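Local coordinates for protein lipopolysaccharide heptosyltransferase 2 (Escherichia coli, PDB 1PSW) that transfers the second heptose from ADP-L-glycero-beta-D-manno-heptose to the heptosyl-Kdo2-lipid A module during assembly of the lipopolysaccharide inner core, at residues Met1-Asp13 against Leu76-Pro88. Residues are numbered along the deposited sequence; the frame is centred on the assembly and turned at random.
Sequences MKILVIGPSWVGD and LREKRYDRAYVLP
L4 covers one face of the Y81 ring with its CB, 3.6 Å from the ring centroid and 9° off the normal, a CH-pi contact. K79 CB covers the opposite face, nearer the rim, and the carbonyl carbon of K2 meets the edge. With its CG anti to the backbone N (chi1 170°), L4 spreads both methyls along the same side of the ring, and CD2 goes on to L76 CD1. The phenol OH of Y81 is hydrogen-bonded to D34 on strand 32-37. The Y85 ring, on the other side of the sheet, takes I3 CG2 at its edge, 3.5 Å from Y85 CD2. At the margin, the CE methyl of selenomethionine M1 lies over one face of the R83 guanidinium.

Between these layers, strands 2-6 and 83-86 run parallel. L4 N donates to R83 O, and L4 O receives Y85 N at 2.9 Å; I6 repeats the pattern with Y85 O and L87 N. At the start, K2 O accepts two N-H groups, from D82 N at 2.7 Å and from R83 N at 3.2 Å. K2 N in turn donates to D82 OD2, 2.8 Å away, which takes it on its anti lone pair. At the far end V5 CG1 and P8 CD both pack on L87 CD1, and P88 CD comes within 3.1 Å of I6 O.

These are the two central strands of the N-terminal Rossmann-like domain of a GT-B glycosyltransferase, with order 3-2-1-4-5-6. Chemically, the pairing rests on backbone bonds between two largely apolar layers, with polar groups towards the strand starts; the D82 carboxylate occupies a K2 N-H at the strand's beginning, and the nearby M1 amino group would probably favour its negative charge.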
loop_
_atom_site.group_PDB
_atom_site.type_symbol
_atom_site.label_atom_id
_atom_site.label_comp_id
_atom_site.label_asym_id
_atom_site.label_seq_id
_atom_site.Cartn_x
_atom_site.Cartn_y
_atom_site.Cartn_z
HETATM N N MSE A 1 -11.038 21.661 -13.229
HETATM C CA MSE A 1 -9.831 20.825 -13.492
HETATM C C MSE A 1 -10.147 19.333 -13.370
HETATM O O MSE A 1 -9.883 18.723 -12.331
HETATM C CB MSE A 1 -8.727 21.202 -12.507
HETATM C CG MSE A 1 -7.445 20.431 -12.701
HETATM SE SE MSE A 1 -6.807 20.657 -14.495
HETATM C CE MSE A 1 -5.543 22.078 -14.157
ATOM N N LYS A 2 -10.701 18.753 -14.436
ATOM C CA LYS A 2 -11.069 17.335 -14.449
ATOM C C LYS A 2 -9.872 16.468 -14.820
ATOM O O LYS A 2 -9.355 16.531 -15.935
ATOM C CB LYS A 2 -12.201 17.078 -15.447
ATOM C CG LYS A 2 -13.438 17.942 -15.248
ATOM C CD LYS A 2 -14.186 17.611 -13.966
ATOM C CE LYS A 2 -14.789 16.211 -14.000
ATOM N NZ LYS A 2 -15.652 15.938 -12.810
ATOM N N ILE A 3 -9.447 15.639 -13.880
ATOM C CA ILE A 3 -8.294 14.790 -14.100
ATOM C C ILE A 3 -8.630 13.306 -14.034
ATOM O O ILE A 3 -9.348 12.854 -13.143
ATOM C CB ILE A 3 -7.202 15.111 -13.054
ATOM C CG1 ILE A 3 -6.832 16.595 -13.142
ATOM C CG2 ILE A 3 -5.989 14.242 -13.284
ATOM C CD1 ILE A 3 -5.982 17.099 -11.983
ATOM N N LEU A 4 -8.109 12.553 -14.998
ATOM C CA LEU A 4 -8.307 11.113 -15.040
ATOM C C LEU A 4 -6.967 10.458 -14.740
ATOM O O LEU A 4 -5.958 10.768 -15.375
ATOM C CB LEU A 4 -8.787 10.659 -16.420
ATOM C CG LEU A 4 -8.784 9.137 -16.629
ATOM C CD1 LEU A 4 -9.769 8.483 -15.679
ATOM C CD2 LEU A 4 -9.138 8.795 -18.078
ATOM N N VAL A 5 -6.956 9.555 -13.770
ATOM C CA VAL A 5 -5.725 8.867 -13.409
ATOM C C VAL A 5 -5.854 7.368 -13.632
ATOM O O VAL A 5 -6.826 6.750 -13.203
ATOM C CB VAL A 5 -5.353 9.111 -11.920
ATOM C CG1 VAL A 5 -4.149 8.256 -11.529
ATOM C CG2 VAL A 5 -5.046 10.574 -11.694
ATOM N N ILE A 6 -4.883 6.794 -14.333
ATOM C CA ILE A 6 -4.875 5.361 -14.563
ATOM C C ILE A 6 -4.019 4.858 -13.412
ATOM O O ILE A 6 -2.797 5.010 -13.428
ATOM C CB ILE A 6 -4.198 5.001 -15.905
ATOM C CG1 ILE A 6 -4.869 5.750 -17.059
ATOM C CG2 ILE A 6 -4.249 3.494 -16.121
ATOM C CD1 ILE A 6 -6.351 5.449 -17.235
ATOM N N GLY A 7 -4.661 4.289 -12.398
ATOM C CA GLY A 7 -3.925 3.824 -11.237
ATOM C C GLY A 7 -3.271 2.468 -11.386
ATOM O O GLY A 7 -3.656 1.679 -12.258
ATOM N N PRO A 8 -2.273 2.169 -10.538
ATOM C CA PRO A 8 -1.571 0.887 -10.588
ATOM C C PRO A 8 -2.439 -0.246 -10.064
ATOM O O PRO A 8 -3.475 -0.003 -9.449
ATOM C CB PRO A 8 -0.337 1.141 -9.732
ATOM C CG PRO A 8 -0.836 2.099 -8.707
ATOM C CD PRO A 8 -1.665 3.060 -9.531
ATOM N N SER A 9 -2.009 -1.479 -10.302
ATOM C CA SER A 9 -2.764 -2.652 -9.880
ATOM C C SER A 9 -2.167 -3.361 -8.676
ATOM O O SER A 9 -2.378 -4.553 -8.495
ATOM C CB SER A 9 -2.864 -3.638 -11.040
ATOM O OG SER A 9 -3.461 -3.011 -12.158
ATOM N N TRP A 10 -1.415 -2.634 -7.862
ATOM C CA TRP A 10 -0.815 -3.214 -6.673
ATOM C C TRP A 10 -1.132 -2.333 -5.488
ATOM O O TRP A 10 -1.090 -1.111 -5.599
ATOM C CB TRP A 10 0.696 -3.331 -6.835
ATOM C CG TRP A 10 1.087 -4.246 -7.932
ATOM C CD1 TRP A 10 1.454 -3.898 -9.201
ATOM C CD2 TRP A 10 1.137 -5.673 -7.875
ATOM N NE1 TRP A 10 1.734 -5.023 -9.938
ATOM C CE2 TRP A 10 1.547 -6.127 -9.148
ATOM C CE3 TRP A 10 0.874 -6.613 -6.872
ATOM C CZ2 TRP A 10 1.705 -7.488 -9.444
ATOM C CZ3 TRP A 10 1.030 -7.964 -7.164
ATOM C CH2 TRP A 10 1.442 -8.388 -8.442
ATOM N N VAL A 11 -1.450 -2.953 -4.357
ATOM C CA VAL A 11 -1.777 -2.209 -3.152
ATOM C C VAL A 11 -0.712 -1.179 -2.799
ATOM O O VAL A 11 -1.025 -0.003 -2.620
ATOM C CB VAL A 11 -1.978 -3.157 -1.949
ATOM C CG1 VAL A 11 -2.173 -2.350 -0.677
ATOM C CG2 VAL A 11 -3.190 -4.047 -2.189
ATOM N N GLY A 12 0.541 -1.613 -2.713
ATOM C CA GLY A 12 1.613 -0.695 -2.369
ATOM C C GLY A 12 1.658 0.520 -3.272
ATOM O O GLY A 12 1.622 1.654 -2.796
ATOM N N ASP A 13 1.738 0.275 -4.577
ATOM C CA ASP A 13 1.799 1.326 -5.576
ATOM C C ASP A 13 0.588 2.252 -5.500
ATOM O O ASP A 13 0.723 3.466 -5.627
ATOM C CB ASP A 13 1.896 0.705 -6.973
ATOM C CG ASP A 13 3.204 -0.032 -7.199
ATOM O OD1 ASP A 13 3.956 -0.238 -6.224
ATOM O OD2 ASP A 13 3.479 -0.411 -8.357
ATOM N N LEU A 76 -15.857 7.779 -21.920
ATOM C CA LEU A 76 -15.257 8.771 -21.037
ATOM C C LEU A 76 -15.140 10.144 -21.681
ATOM O O LEU A 76 -14.731 11.104 -21.032
ATOM C CB LEU A 76 -13.872 8.307 -20.583
ATOM C CG LEU A 76 -13.818 7.030 -19.747
ATOM C CD1 LEU A 76 -12.367 6.682 -19.454
ATOM C CD2 LEU A 76 -14.597 7.219 -18.452
ATOM N N ARG A 77 -15.491 10.238 -22.959
ATOM C CA ARG A 77 -15.424 11.511 -23.662
ATOM C C ARG A 77 -16.378 12.515 -23.034
ATOM O O ARG A 77 -16.073 13.704 -22.948
ATOM C CB ARG A 77 -15.761 11.316 -25.139
ATOM C CG ARG A 77 -14.649 10.654 -25.932
ATOM C CD ARG A 77 -15.088 10.329 -27.347
ATOM N NE ARG A 77 -13.961 9.905 -28.169
ATOM C CZ ARG A 77 -14.071 9.409 -29.397
ATOM N NH1 ARG A 77 -15.267 9.270 -29.957
ATOM N NH2 ARG A 77 -12.983 9.054 -30.067
ATOM N N GLU A 78 -17.534 12.030 -22.595
ATOM C CA GLU A 78 -18.537 12.878 -21.961
ATOM C C GLU A 78 -17.978 13.576 -20.722
ATOM O O GLU A 78 -18.342 14.713 -20.429
ATOM C CB GLU A 78 -19.761 12.040 -21.584
ATOM C CG GLU A 78 -20.694 11.764 -22.753
ATOM C CD GLU A 78 -21.383 10.414 -22.655
ATOM O OE1 GLU A 78 -21.996 10.128 -21.604
ATOM O OE2 GLU A 78 -21.311 9.638 -23.634
ATOM N N LYS A 79 -17.088 12.889 -20.007
ATOM C CA LYS A 79 -16.469 13.435 -18.802
ATOM C C LYS A 79 -15.669 14.690 -19.126
ATOM O O LYS A 79 -15.488 15.560 -18.276
ATOM C CB LYS A 79 -15.531 12.402 -18.171
ATOM C CG LYS A 79 -16.209 11.174 -17.586
ATOM C CD LYS A 79 -16.903 11.479 -16.266
ATOM C CE LYS A 79 -17.419 10.201 -15.613
ATOM N NZ LYS A 79 -18.098 10.463 -14.312
ATOM N N ARG A 80 -15.176 14.772 -20.357
ATOM C CA ARG A 80 -14.395 15.924 -20.783
ATOM C C ARG A 80 -13.192 16.160 -19.866
ATOM O O ARG A 80 -12.987 17.268 -19.363
ATOM C CB ARG A 80 -15.274 17.178 -20.803
ATOM C CG ARG A 80 -16.519 17.057 -21.669
ATOM C CD ARG A 80 -17.282 18.372 -21.711
ATOM N NE ARG A 80 -16.460 19.445 -22.262
ATOM C CZ ARG A 80 -16.863 20.703 -22.412
ATOM N NH1 ARG A 80 -18.089 21.061 -22.051
ATOM N NH2 ARG A 80 -16.037 21.608 -22.924
ATOM N N TYR A 81 -12.404 15.116 -19.641
ATOM C CA TYR A 81 -11.220 15.229 -18.802
ATOM C C TYR A 81 -10.221 16.197 -19.417
ATOM O O TYR A 81 -9.918 16.125 -20.610
ATOM C CB TYR A 81 -10.560 13.861 -18.622
ATOM C CG TYR A 81 -11.334 12.925 -17.733
ATOM C CD1 TYR A 81 -11.481 13.187 -16.368
ATOM C CD2 TYR A 81 -11.922 11.774 -18.252
ATOM C CE1 TYR A 81 -12.198 12.320 -15.543
ATOM C CE2 TYR A 81 -12.640 10.908 -17.438
ATOM C CZ TYR A 81 -12.772 11.186 -16.087
ATOM O OH TYR A 81 -13.482 10.328 -15.283
ATOM N N ASP A 82 -9.720 17.104 -18.588
ATOM C CA ASP A 82 -8.743 18.095 -19.016
ATOM C C ASP A 82 -7.350 17.469 -19.114
ATOM O O ASP A 82 -6.597 17.737 -20.051
ATOM C CB ASP A 82 -8.697 19.253 -18.016
ATOM C CG ASP A 82 -9.986 20.056 -17.982
ATOM O OD1 ASP A 82 -10.369 20.604 -19.033
ATOM O OD2 ASP A 82 -10.612 20.143 -16.907
ATOM N N ARG A 83 -7.013 16.636 -18.134
ATOM C CA ARG A 83 -5.709 15.981 -18.102
ATOM C C ARG A 83 -5.823 14.505 -17.760
ATOM O O ARG A 83 -6.854 14.046 -17.268
ATOM C CB ARG A 83 -4.807 16.640 -17.059
ATOM C CG ARG A 83 -4.495 18.097 -17.294
ATOM C CD ARG A 83 -3.481 18.583 -16.272
ATOM N NE ARG A 83 -2.929 19.888 -16.622
ATOM C CZ ARG A 83 -1.873 20.432 -16.032
ATOM N NH1 ARG A 83 -1.249 19.781 -15.058
ATOM N NH2 ARG A 83 -1.435 21.626 -16.416
ATOM N N ALA A 84 -4.750 13.767 -18.017
ATOM C CA ALA A 84 -4.709 12.350 -17.703
ATOM C C ALA A 84 -3.300 11.983 -17.253
ATOM O O ALA A 84 -2.315 12.512 -17.770
ATOM C CB ALA A 84 -5.106 11.525 -18.917
ATOM N N TYR A 85 -3.214 11.090 -16.272
ATOM C CA TYR A 85 -1.930 10.628 -15.752
ATOM C C TYR A 85 -1.943 9.105 -15.772
ATOM O O TYR A 85 -2.837 8.482 -15.203
ATOM C CB TYR A 85 -1.711 11.123 -14.313
ATOM C CG TYR A 85 -1.541 12.619 -14.188
ATOM C CD1 TYR A 85 -0.283 13.216 -14.309
ATOM C CD2 TYR A 85 -2.644 13.448 -13.999
ATOM C CE1 TYR A 85 -0.135 14.599 -14.247
ATOM C CE2 TYR A 85 -2.499 14.834 -13.940
ATOM C CZ TYR A 85 -1.248 15.400 -14.067
ATOM O OH TYR A 85 -1.104 16.770 -14.030
ATOM N N VAL A 86 -0.959 8.512 -16.434
ATOM C CA VAL A 86 -0.869 7.061 -16.514
ATOM C C VAL A 86 0.254 6.612 -15.592
ATOM O O VAL A 86 1.422 6.931 -15.828
ATOM C CB VAL A 86 -0.583 6.602 -17.966
ATOM C CG1 VAL A 86 -0.605 5.084 -18.058
ATOM C CG2 VAL A 86 -1.620 7.198 -18.910
ATOM N N LEU A 87 -0.097 5.877 -14.537
ATOM C CA LEU A 87 0.889 5.427 -13.547
ATOM C C LEU A 87 1.531 4.081 -13.838
ATOM O O LEU A 87 2.704 3.875 -13.535
ATOM C CB LEU A 87 0.256 5.446 -12.150
ATOM C CG LEU A 87 -0.291 6.830 -11.750
ATOM C CD1 LEU A 87 -0.804 6.813 -10.305
ATOM C CD2 LEU A 87 0.809 7.877 -11.908
ATOM N N PRO A 88 0.775 3.137 -14.416
ATOM C CA PRO A 88 1.409 1.847 -14.706
ATOM C C PRO A 88 2.449 2.095 -15.799
ATOM O O PRO A 88 2.446 3.162 -16.417
ATOM C CB PRO A 88 0.242 0.990 -15.200
ATOM C CG PRO A 88 -0.941 1.583 -14.484
ATOM C CD PRO A 88 -0.683 3.059 -14.611
#